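Side-chain contacts in putative polyprenyl synthetase (Streptomyces coelicolor, PDB 3NF2), which probably joins isoprenyl diphosphates into longer polyprenyl diphosphates with the help of magnesium, as enzymes of the FPP/GGPP synthase family do: residues W241-R245 with Q246-S250; F283-E286 with E287-R291; I163-E166 with H167-R170. One frame throughout, in Å; residues are numbered along the deposited sequence. Where two conformers were deposited one is given.

Interaction 1 of 3, residues W241-R245 with Q246-S250; sequences WSDLR and QRKKS
Asp243 and Lys248 meet through backbone and side chain in a Schellman motif that ends the short helix 242-245. Lys248 N gives Asp243 O a hydrogen bond of 3.0 Å that is close to straight (N-H...O 167°). Inside it Arg247 N reaches Leu244 O at 3.3 Å, a weak bond, and Arg247 takes the positive phi (55°) that the motif requires. Gln246 N is held only loosely, by weak bonds to Ser242 O and Asp243 O.

The side chains of Asp243 and Lys248 cross obliquely: CD of the lysine lies 3.8 Å from Asp243 OD1, while NZ stays 5.5 Å from that oxygen. This is aliphatic contact beside a carboxylate, not a salt bridge. The bend at the last lysine torsion (chi4 -80°) turns NZ off the line of the chain, where it pairs with a sulfate ion, probably from the crystallisation liquor. Further out, Arg245 NE bonds to Thr240 O, and Leu244 packs on Ile229 of helix 203-230 and Val253 of helix 251-259. A water ties the turn to the start of the latter helix, donating to Asp243 OD2 and accepting from Ser250 OG at 2.8 Å.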
ATOM      1  N   TRP A 241      27.578  -1.128  19.163  1.00 51.08           N
ATOM      2  CA  TRP A 241      26.775   0.098  19.305  1.00 56.98           C
ATOM      3  C   TRP A 241      26.038   0.476  18.007  1.00 54.57           C
ATOM      4  O   TRP A 241      25.976   1.657  17.649  1.00 55.78           O
ATOM      5  CB  TRP A 241      27.630   1.283  19.823  1.00 56.05           C
ATOM      6  CG  TRP A 241      28.846   0.876  20.611  1.00 53.32           C
ATOM      7  CD1 TRP A 241      30.126   0.795  20.146  1.00 56.75           C
ATOM      8  CD2 TRP A 241      28.893   0.473  21.988  1.00 42.31           C
ATOM      9  NE1 TRP A 241      30.966   0.359  21.141  1.00 57.42           N
ATOM     10  CE2 TRP A 241      30.237   0.153  22.283  1.00 45.60           C
ATOM     11  CE3 TRP A 241      27.931   0.344  22.998  1.00 37.88           C
ATOM     12  CZ2 TRP A 241      30.650  -0.281  23.552  1.00 51.62           C
ATOM     13  CZ3 TRP A 241      28.341  -0.098  24.263  1.00 45.00           C
ATOM     14  CH2 TRP A 241      29.690  -0.394  24.527  1.00 48.74           C
ATOM     15  N   SER A 242      25.486  -0.531  17.324  1.00 53.49           N
ATOM     16  CA  SER A 242      24.949  -0.375  15.959  1.00 52.94           C
ATOM     17  C   SER A 242      23.882   0.716  15.841  1.00 48.93           C
ATOM     18  O   SER A 242      23.943   1.533  14.926  1.00 52.37           O
ATOM     19  CB  SER A 242      24.421  -1.709  15.401  1.00 57.01           C
ATOM     20  OG  SER A 242      23.083  -1.965  15.821  1.00 65.46           O
ATOM     21  N   ASP A 243      22.935   0.740  16.778  1.00 40.36           N
ATOM     22  CA  ASP A 243      21.920   1.789  16.804  1.00 45.36           C
ATOM     23  C   ASP A 243      22.490   3.195  17.013  1.00 49.73           C
ATOM     24  O   ASP A 243      21.886   4.180  16.576  1.00 52.19           O
ATOM     25  CB  ASP A 243      20.871   1.522  17.879  1.00 42.76           C
ATOM     26  CG  ASP A 243      19.858   0.472  17.473  1.00 51.87           C
ATOM     27  OD1 ASP A 243      20.006  -0.143  16.396  1.00 60.84           O
ATOM     28  OD2 ASP A 243      18.901   0.261  18.245  1.00 50.27           O
ATOM     29  N   LEU A 244      23.629   3.299  17.696  1.00 50.69           N
ATOM     30  CA  LEU A 244      24.249   4.612  17.901  1.00 48.17           C
ATOM     31  C   LEU A 244      24.986   5.094  16.655  1.00 44.83           C
ATOM     32  O   LEU A 244      25.080   6.295  16.424  1.00 53.40           O
ATOM     33  CB  LEU A 244      25.174   4.625  19.123  1.00 40.88           C
ATOM     34  CG  LEU A 244      24.570   4.270  20.484  1.00 43.61           C
ATOM     35  CD1 LEU A 244      25.602   4.457  21.594  1.00 42.85           C
ATOM     36  CD2 LEU A 244      23.306   5.060  20.800  1.00 43.50           C
ATOM     37  N   ARG A 245      25.492   4.157  15.859  1.00 45.12           N
ATOM     38  CA  ARG A 245      26.089   4.461  14.552  1.00 49.12           C
ATOM     39  C   ARG A 245      25.047   4.970  13.543  1.00 50.50           C
ATOM     40  O   ARG A 245      25.392   5.647  12.577  1.00 51.58           O
ATOM     41  CB  ARG A 245      26.814   3.234  13.978  1.00 48.30           C
ATOM     42  CG  ARG A 245      28.065   2.818  14.741  1.00 46.58           C
ATOM     43  CD  ARG A 245      28.667   1.521  14.215  1.00 47.37           C
ATOM     44  NE  ARG A 245      29.701   0.993  15.113  1.00 57.89           N
ATOM     45  CZ  ARG A 245      31.012   1.179  14.958  1.00 61.26           C
ATOM     46  NH1 ARG A 245      31.470   1.884  13.930  1.00 64.12           N
ATOM     47  NH2 ARG A 245      31.873   0.658  15.829  1.00 55.46           N
ATOM     48  N   GLN A 246      23.781   4.644  13.783  1.00 46.43           N
ATOM     49  CA  GLN A 246      22.687   5.037  12.906  1.00 51.76           C
ATOM     50  C   GLN A 246      21.874   6.196  13.494  1.00 53.93           C
ATOM     51  O   GLN A 246      20.839   6.581  12.936  1.00 51.80           O
ATOM     52  CB  GLN A 246      21.777   3.830  12.624  1.00 53.20           C
ATOM     53  CG  GLN A 246      22.364   2.791  11.660  1.00 59.47           C
ATOM     54  CD  GLN A 246      21.505   1.524  11.547  1.00 71.57           C
ATOM     55  OE1 GLN A 246      20.480   1.388  12.220  1.00 72.84           O
ATOM     56  NE2 GLN A 246      21.930   0.591  10.691  1.00 61.59           N
ATOM     57  N   ARG A 247      22.310   6.679  14.640  1.00 52.32           N
ATOM     58  CA  ARG A 247      21.696   7.765  15.386  1.00 53.77           C
ATOM     59  C   ARG A 247      20.246   7.591  15.735  1.00 55.91           C
ATOM     60  O   ARG A 247      19.506   8.541  15.698  1.00 53.18           O
ATOM     61  CB  ARG A 247      21.871   9.107  14.706  1.00 54.69           C
ATOM     62  CG  ARG A 247      23.271   9.529  14.521  1.00 54.77           C
ATOM     63  CD  ARG A 247      23.338  10.858  13.881  1.00 66.54           C
ATOM     64  NE  ARG A 247      24.348  10.917  12.840  1.00 73.38           N
ATOM     65  CZ  ARG A 247      24.084  10.983  11.545  1.00 78.60           C
ATOM     66  NH1 ARG A 247      22.843  10.995  11.117  1.00 83.50           N
ATOM     67  NH2 ARG A 247      25.057  11.031  10.673  1.00 73.26           N
ATOM     68  N   LYS A 248      19.844   6.386  16.086  1.00 54.05           N
ATOM     69  CA  LYS A 248      18.469   6.161  16.457  1.00 54.49           C
ATOM     70  C   LYS A 248      18.103   6.757  17.781  1.00 54.92           C
ATOM     71  O   LYS A 248      18.871   6.784  18.688  1.00 54.18           O
ATOM     72  CB  LYS A 248      18.151   4.680  16.462  1.00 56.14           C
ATOM     73  CG  LYS A 248      17.805   4.143  15.122  1.00 65.24           C
ATOM     74  CD  LYS A 248      17.750   2.633  15.094  1.00 79.80           C
ATOM     75  CE  LYS A 248      17.500   2.121  13.683  1.00 85.02           C
ATOM     76  NZ  LYS A 248      16.073   2.188  13.282  1.00 85.98           N
ATOM     77  N   LYS A 249      16.908   7.268  17.886  1.00 56.59           N
ATOM     78  CA  LYS A 249      16.431   7.690  19.154  1.00 54.11           C
ATOM     79  C   LYS A 249      15.591   6.619  19.798  1.00 51.90           C
ATOM     80  O   LYS A 249      14.399   6.728  19.889  1.00 53.65           O
ATOM     81  CB  LYS A 249      15.715   9.004  19.013  1.00 60.44           C
ATOM     82  CG  LYS A 249      16.660  10.094  18.590  1.00 66.77           C
ATOM     83  CD  LYS A 249      16.386  11.402  19.299  1.00 71.14           C
ATOM     84  CE  LYS A 249      17.623  12.236  19.386  1.00 74.55           C
ATOM     85  NZ  LYS A 249      18.304  12.259  18.106  1.00 75.64           N
ATOM     86  N   SER A 250      16.249   5.581  20.261  1.00 53.07           N
ATOM     87  CA  SER A 250      15.615   4.462  20.924  1.00 52.39           C
ATOM     88  C   SER A 250      15.346   4.819  22.333  1.00 49.99           C
ATOM     89  O   SER A 250      15.781   5.828  22.797  1.00 48.58           O
ATOM     90  CB  SER A 250      16.500   3.253  20.876  1.00 53.89           C
ATOM     91  OG  SER A 250      17.817   3.641  21.093  1.00 56.54           O
TER
HETATM   92  O   HOH W   1      18.914   1.129  20.622  1.00 42.45           O

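Interaction 2 of 3, residues F283-E286 with E287-R291; sequences FSEE and EFAAR
A capping box starts helix 285-297, with Ser284 as its N-cap and Glu287 closing the box. Glu287 OE1 accepts from Ser284 N at 3.2 Å (N-H...O 153°), the donor arriving from above the carboxylate plane, and Ser284 OG adds a weak bond to the same oxygen. In return Glu287 N donates to Ser284 OG, weakly, at 3.4 Å. With chi1 at 60° the serine hydroxyl sits between its own N and carbonyl carbon, which leaves it facing the first turn. The carboxylate is thus gripped at OE1, and its other oxygen, OE2, stands over one face of the Phe283 ring, toward the rim, 3.7 Å from CD2.

Phe283, just before the cap, and Phe288, in the first turn, also meet the definition of a hydrophobic staple across the same helix start. Phe283 CB touches Phe288 CE2 at 3.6 Å; the rings are neither stacked nor edge-to-face, their planes being 55° apart and their centroids 5.7 Å. One turn on, Arg291 crosses Phe283 at about a right angle, and Phe283 CE1 lies over one face of the guanidinium, 3.6 Å from NH2. That group is fixed by further partners: NE forms a salt bridge with Asp274 of helix 262-275, and NH1 donates to Glu287 O at 2.7 Å. Arg291 N also donates to this carbonyl, and the two donors approach from opposite faces of its plane. Phe288, buried, packs in addition on Leu244 and Arg245 of helix 242-245.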
ATOM      1  N   PHE A 283      33.897   8.524  13.107  1.00 48.66           N
ATOM      2  CA  PHE A 283      33.704   8.167  14.522  1.00 48.38           C
ATOM      3  C   PHE A 283      34.217   6.766  14.830  1.00 46.02           C
ATOM      4  O   PHE A 283      34.080   5.858  14.015  1.00 46.97           O
ATOM      5  CB  PHE A 283      32.226   8.236  14.904  1.00 45.51           C
ATOM      6  CG  PHE A 283      31.749   9.608  15.321  1.00 49.74           C
ATOM      7  CD1 PHE A 283      30.646   9.735  16.163  1.00 32.38           C
ATOM      8  CD2 PHE A 283      32.379  10.771  14.870  1.00 39.60           C
ATOM      9  CE1 PHE A 283      30.179  10.996  16.552  1.00 41.45           C
ATOM     10  CE2 PHE A 283      31.919  12.030  15.259  1.00 45.08           C
ATOM     11  CZ  PHE A 283      30.819  12.143  16.099  1.00 39.80           C
ATOM     12  N   SER A 284      34.813   6.606  16.008  1.00 47.48           N
ATOM     13  CA  SER A 284      35.385   5.324  16.421  1.00 45.87           C
ATOM     14  C   SER A 284      34.429   4.584  17.345  1.00 42.23           C
ATOM     15  O   SER A 284      33.480   5.169  17.863  1.00 45.38           O
ATOM     16  CB  SER A 284      36.720   5.549  17.135  1.00 44.92           C
ATOM     17  OG  SER A 284      36.546   6.365  18.282  1.00 50.47           O
ATOM     18  N   GLU A 285      34.705   3.297  17.557  1.00 48.79           N
ATOM     19  CA  GLU A 285      34.021   2.474  18.565  1.00 44.33           C
ATOM     20  C   GLU A 285      33.980   3.172  19.931  1.00 42.23           C
ATOM     21  O   GLU A 285      32.925   3.253  20.573  1.00 41.24           O
ATOM     22  CB  GLU A 285      34.727   1.111  18.659  1.00 43.70           C
ATOM     23  CG  GLU A 285      34.062   0.078  19.581  1.00 49.49           C
ATOM     24  CD  GLU A 285      34.532   0.173  21.023  1.00 56.50           C
ATOM     25  OE1 GLU A 285      33.679   0.110  21.938  1.00 55.41           O
ATOM     26  OE2 GLU A 285      35.751   0.330  21.239  1.00 66.88           O
ATOM     27  N   GLU A 286      35.127   3.706  20.346  1.00 44.86           N
ATOM     28  CA  GLU A 286      35.292   4.346  21.657  1.00 41.18           C
ATOM     29  C   GLU A 286      34.408   5.556  21.858  1.00 42.07           C
ATOM     30  O   GLU A 286      33.898   5.779  22.967  1.00 45.72           O
ATOM     31  CB  GLU A 286      36.745   4.729  21.865  1.00 44.52           C
ATOM     32  CG  GLU A 286      37.670   3.526  21.940  1.00 50.49           C
ATOM     33  CD  GLU A 286      38.285   3.132  20.617  1.00 55.09           C
ATOM     34  OE1 GLU A 286      37.646   3.295  19.551  1.00 56.03           O
ATOM     35  OE2 GLU A 286      39.426   2.640  20.656  1.00 52.61           O
ATOM     36  N   GLU A 287      34.202   6.317  20.784  1.00 37.83           N
ATOM     37  CA  GLU A 287      33.283   7.461  20.822  1.00 39.48           C
ATOM     38  C   GLU A 287      31.844   6.996  20.967  1.00 37.19           C
ATOM     39  O   GLU A 287      31.058   7.610  21.693  1.00 46.80           O
ATOM     40  CB  GLU A 287      33.434   8.327  19.566  1.00 45.01           C
ATOM     41  CG  GLU A 287      34.784   9.041  19.452  1.00 46.69           C
ATOM     42  CD  GLU A 287      34.899   9.841  18.171  1.00 57.44           C
ATOM     43  OE1 GLU A 287      35.661   9.408  17.274  1.00 46.45           O
ATOM     44  OE2 GLU A 287      34.216  10.889  18.054  1.00 56.83           O
ATOM     45  N   PHE A 288      31.495   5.906  20.290  1.00 42.89           N
ATOM     46  CA  PHE A 288      30.161   5.308  20.476  1.00 44.55           C
ATOM     47  C   PHE A 288      29.995   4.667  21.846  1.00 43.91           C
ATOM     48  O   PHE A 288      28.903   4.704  22.425  1.00 47.12           O
ATOM     49  CB  PHE A 288      29.811   4.336  19.348  1.00 43.06           C
ATOM     50  CG  PHE A 288      29.571   5.015  18.022  1.00 46.29           C
ATOM     51  CD1 PHE A 288      28.521   5.920  17.868  1.00 46.89           C
ATOM     52  CD2 PHE A 288      30.391   4.747  16.934  1.00 38.62           C
ATOM     53  CE1 PHE A 288      28.303   6.557  16.645  1.00 52.51           C
ATOM     54  CE2 PHE A 288      30.191   5.373  15.714  1.00 47.95           C
ATOM     55  CZ  PHE A 288      29.140   6.280  15.564  1.00 53.81           C
ATOM     56  N   ALA A 289      31.086   4.105  22.369  1.00 45.56           N
ATOM     57  CA  ALA A 289      31.107   3.611  23.745  1.00 45.22           C
ATOM     58  C   ALA A 289      30.876   4.747  24.741  1.00 47.13           C
ATOM     59  O   ALA A 289      30.033   4.612  25.635  1.00 47.60           O
ATOM     60  CB  ALA A 289      32.412   2.877  24.043  1.00 45.13           C
ATOM     61  N   ALA A 290      31.580   5.873  24.568  1.00 39.27           N
ATOM     62  CA  ALA A 290      31.369   7.038  25.448  1.00 39.03           C
ATOM     63  C   ALA A 290      29.900   7.465  25.539  1.00 44.40           C
ATOM     64  O   ALA A 290      29.423   7.803  26.628  1.00 50.57           O
ATOM     65  CB  ALA A 290      32.227   8.222  25.006  1.00 38.94           C
ATOM     66  N   ARG A 291      29.189   7.446  24.405  1.00 45.01           N
ATOM     67  CA  ARG A 291      27.770   7.850  24.374  1.00 48.59           C
ATOM     68  C   ARG A 291      26.864   6.841  25.074  1.00 43.93           C
ATOM     69  O   ARG A 291      25.884   7.218  25.720  1.00 49.93           O
ATOM     70  CB  ARG A 291      27.293   8.076  22.933  1.00 50.23           C
ATOM     71  CG  ARG A 291      27.734   9.422  22.336  1.00 55.40           C
ATOM     72  CD  ARG A 291      28.238   9.264  20.903  1.00 48.15           C
ATOM     73  NE  ARG A 291      28.781  10.511  20.359  1.00 60.34           N
ATOM     74  CZ  ARG A 291      30.043  10.927  20.497  1.00 61.72           C
ATOM     75  NH1 ARG A 291      30.932  10.212  21.183  1.00 55.83           N
ATOM     76  NH2 ARG A 291      30.423  12.074  19.944  1.00 48.81           N
TER

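Interaction 3 of 3, residues I163-E166 with H167-R170; sequences ISYE and HRDR
A type I beta turn from Tyr165 to Arg168 leads the chain out of helix 139-165. Arg168 N donates to Tyr165 O at 3.1 Å, well above the carbonyl plane and with a bent N-H...O angle of 142°. A water braces the turn from the helix side, donating to Ser164 O and accepting from His167 N at 3.0 Å.

Tyr165 and Arg168 run side by side, pointing the same way. Ring atom CD1 lies over one face of the guanidinium, toward its rim, and Tyr165 CE1 is 3.6 Å from Arg168 NH2, with the two planes 66° apart. Two conformers of Arg168 were deposited, so this approach is certain only for the one described. In it NH1 donates to Arg170 O at 2.9 Å, near the guanidinium plane and on a carbonyl lone pair, while NH2 forms a salt bridge with Glu175 of helix 173-198. An alanine in place of Tyr165 removes the ring, which is likely to leave the guanidinium without its flat neighbour and open a gap against Glu175 and Met179.

At the turn's exposed corner, chi1 of Glu166 (77°) sets CG over the face of the His167 ring, a CH-pi contact 4.2 Å from the centroid. If the imidazole is protonated, Glu166 OE1, 4.4 Å from His167 ND1, would probably favour that state, although both residues are exposed to solvent.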
ATOM      1  N   ILE A 163       9.422   9.794  10.480  1.00 53.12           N
ATOM      2  CA  ILE A 163       9.705  10.915   9.578  1.00 54.54           C
ATOM      3  C   ILE A 163       9.516  12.297  10.254  1.00 53.60           C
ATOM      4  O   ILE A 163      10.347  13.191  10.098  1.00 50.20           O
ATOM      5  CB  ILE A 163       8.867  10.803   8.270  1.00 52.81           C
ATOM      6  CG1 ILE A 163       9.205   9.504   7.536  1.00 55.78           C
ATOM      7  CG2 ILE A 163       9.104  12.002   7.348  1.00 52.68           C
ATOM      8  CD1 ILE A 163       8.243   9.153   6.418  1.00 60.46           C
ATOM      9  N   SER A 164       8.439  12.441  11.021  1.00 48.27           N
ATOM     10  CA  SER A 164       8.122  13.677  11.734  1.00 53.56           C
ATOM     11  C   SER A 164       9.160  14.072  12.789  1.00 55.56           C
ATOM     12  O   SER A 164       9.287  15.251  13.112  1.00 56.66           O
ATOM     13  CB  SER A 164       6.742  13.559  12.391  1.00 54.80           C
ATOM     14  OG  SER A 164       6.324  14.789  12.933  1.00 65.54           O
ATOM     15  N   TYR A 165       9.900  13.093  13.311  1.00 56.53           N
ATOM     16  CA  TYR A 165      10.909  13.349  14.349  1.00 53.00           C
ATOM     17  C   TYR A 165      12.353  13.313  13.851  1.00 52.32           C
ATOM     18  O   TYR A 165      13.276  13.550  14.625  1.00 51.75           O
ATOM     19  CB  TYR A 165      10.781  12.371  15.535  1.00 49.64           C
ATOM     20  CG  TYR A 165       9.408  12.273  16.191  1.00 48.12           C
ATOM     21  CD1 TYR A 165       8.620  13.402  16.401  1.00 39.51           C
ATOM     22  CD2 TYR A 165       8.927  11.046  16.645  1.00 43.02           C
ATOM     23  CE1 TYR A 165       7.372  13.311  17.008  1.00 45.55           C
ATOM     24  CE2 TYR A 165       7.682  10.937  17.251  1.00 38.42           C
ATOM     25  CZ  TYR A 165       6.905  12.067  17.431  1.00 53.21           C
ATOM     26  OH  TYR A 165       5.667  11.949  18.041  1.00 43.00           O
ATOM     27  N   GLU A 166      12.552  13.039  12.567  1.00 57.91           N
ATOM     28  CA  GLU A 166      13.891  12.730  12.044  1.00 59.71           C
ATOM     29  C   GLU A 166      14.937  13.858  12.124  1.00 62.30           C
ATOM     30  O   GLU A 166      16.139  13.584  12.078  1.00 64.05           O
ATOM     31  CB  GLU A 166      13.814  12.135  10.625  1.00 60.07           C
ATOM     32  CG  GLU A 166      13.560  13.136   9.503  1.00 61.72           C
ATOM     33  CD  GLU A 166      13.195  12.468   8.175  1.00 66.59           C
ATOM     34  OE1 GLU A 166      12.941  13.203   7.192  1.00 61.56           O
ATOM     35  OE2 GLU A 166      13.161  11.215   8.109  1.00 71.97           O
ATOM     36  N   HIS A 167      14.487  15.105  12.256  1.00 59.96           N
ATOM     37  CA  HIS A 167      15.409  16.234  12.414  1.00 63.50           C
ATOM     38  C   HIS A 167      15.428  16.818  13.831  1.00 63.64           C
ATOM     39  O   HIS A 167      16.259  17.687  14.135  1.00 66.76           O
ATOM     40  CB  HIS A 167      15.121  17.334  11.379  1.00 68.56           C
ATOM     41  CG  HIS A 167      15.525  16.969   9.984  1.00 76.55           C
ATOM     42  ND1 HIS A 167      14.626  16.902   8.940  1.00 78.83           N
ATOM     43  CD2 HIS A 167      16.731  16.632   9.464  1.00 82.89           C
ATOM     44  CE1 HIS A 167      15.261  16.549   7.837  1.00 84.63           C
ATOM     45  NE2 HIS A 167      16.539  16.377   8.128  1.00 85.54           N
ATOM     46  N   ARG A 168      14.516  16.336  14.681  1.00 57.97           N
ATOM     47  CA  ARG A 168      14.405  16.762  16.079  0.50 56.59           C
ATOM     48  C   ARG A 168      15.679  16.414  16.838  1.00 58.34           C
ATOM     49  O   ARG A 168      16.225  15.329  16.651  1.00 61.57           O
ATOM     50  CB  ARG A 168      13.233  16.053  16.759  0.50 56.08           C
ATOM     51  CG  ARG A 168      11.846  16.471  16.312  0.50 46.99           C
ATOM     52  CD  ARG A 168      11.228  17.414  17.318  0.50 54.00           C
ATOM     53  NE  ARG A 168       9.826  17.100  17.562  0.50 57.88           N
ATOM     54  CZ  ARG A 168       9.367  16.566  18.688  0.50 53.26           C
ATOM     55  NH1 ARG A 168      10.199  16.299  19.684  0.50 38.75           N
ATOM     56  NH2 ARG A 168       8.073  16.313  18.821  0.50 50.84           N
ATOM     57  N   ASP A 169      16.148  17.324  17.695  1.00 58.12           N
ATOM     58  CA  ASP A 169      17.329  17.066  18.518  1.00 59.69           C
ATOM     59  C   ASP A 169      16.962  16.264  19.760  1.00 60.56           C
ATOM     60  O   ASP A 169      17.801  15.568  20.331  1.00 63.09           O
ATOM     61  CB  ASP A 169      18.022  18.370  18.912  1.00 62.54           C
ATOM     62  CG  ASP A 169      18.747  19.022  17.745  1.00 68.45           C
ATOM     63  OD1 ASP A 169      19.190  18.294  16.829  1.00 68.38           O
ATOM     64  OD2 ASP A 169      18.874  20.266  17.748  1.00 76.78           O
ATOM     65  N   ARG A 170      15.706  16.371  20.177  1.00 55.22           N
ATOM     66  CA  ARG A 170      15.181  15.527  21.233  1.00 57.31           C
ATOM     67  C   ARG A 170      13.747  15.107  20.942  1.00 56.13           C
ATOM     68  O   ARG A 170      12.996  15.808  20.270  1.00 59.12           O
ATOM     69  CB  ARG A 170      15.313  16.191  22.610  1.00 61.77           C
ATOM     70  CG  ARG A 170      14.715  17.578  22.715  1.00 59.89           C
ATOM     71  CD  ARG A 170      15.335  18.415  23.839  1.00 51.45           C
ATOM     72  NE  ARG A 170      15.069  17.838  25.151  1.00 59.91           N
ATOM     73  CZ  ARG A 170      16.005  17.379  25.984  1.00 63.48           C
ATOM     74  NH1 ARG A 170      17.300  17.447  25.663  1.00 61.15           N
ATOM     75  NH2 ARG A 170      15.641  16.865  27.150  1.00 52.56           N
TER
HETATM   76  O   HOH W   2      11.866  16.541  12.095  1.00 44.87           O

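In the fold
From the N terminus the contacts come in series, 3, then 1, then 2; each closes only its own turn, and none nests in or crosses another. Interaction 3 joins helix 139-165 to the loop before helix 173-198, interaction 1 leads from helix 242-245 toward helix 251-259, and interaction 2 begins helix 285-297. Interactions 1 and 2 touch: Trp241 NE1 lies 2.8 Å from Glu285 OE1, probably a hydrogen bond, and Trp241 CD1 packs 3.6 Å from Phe288 CB. Interaction 1 also meets interaction 3, where Lys249 CE comes 3.5 Å from Asp169 O. Interactions 2 and 3 stay about 12 Å apart at their nearest atoms; residues 241-250 link them, since they touch each.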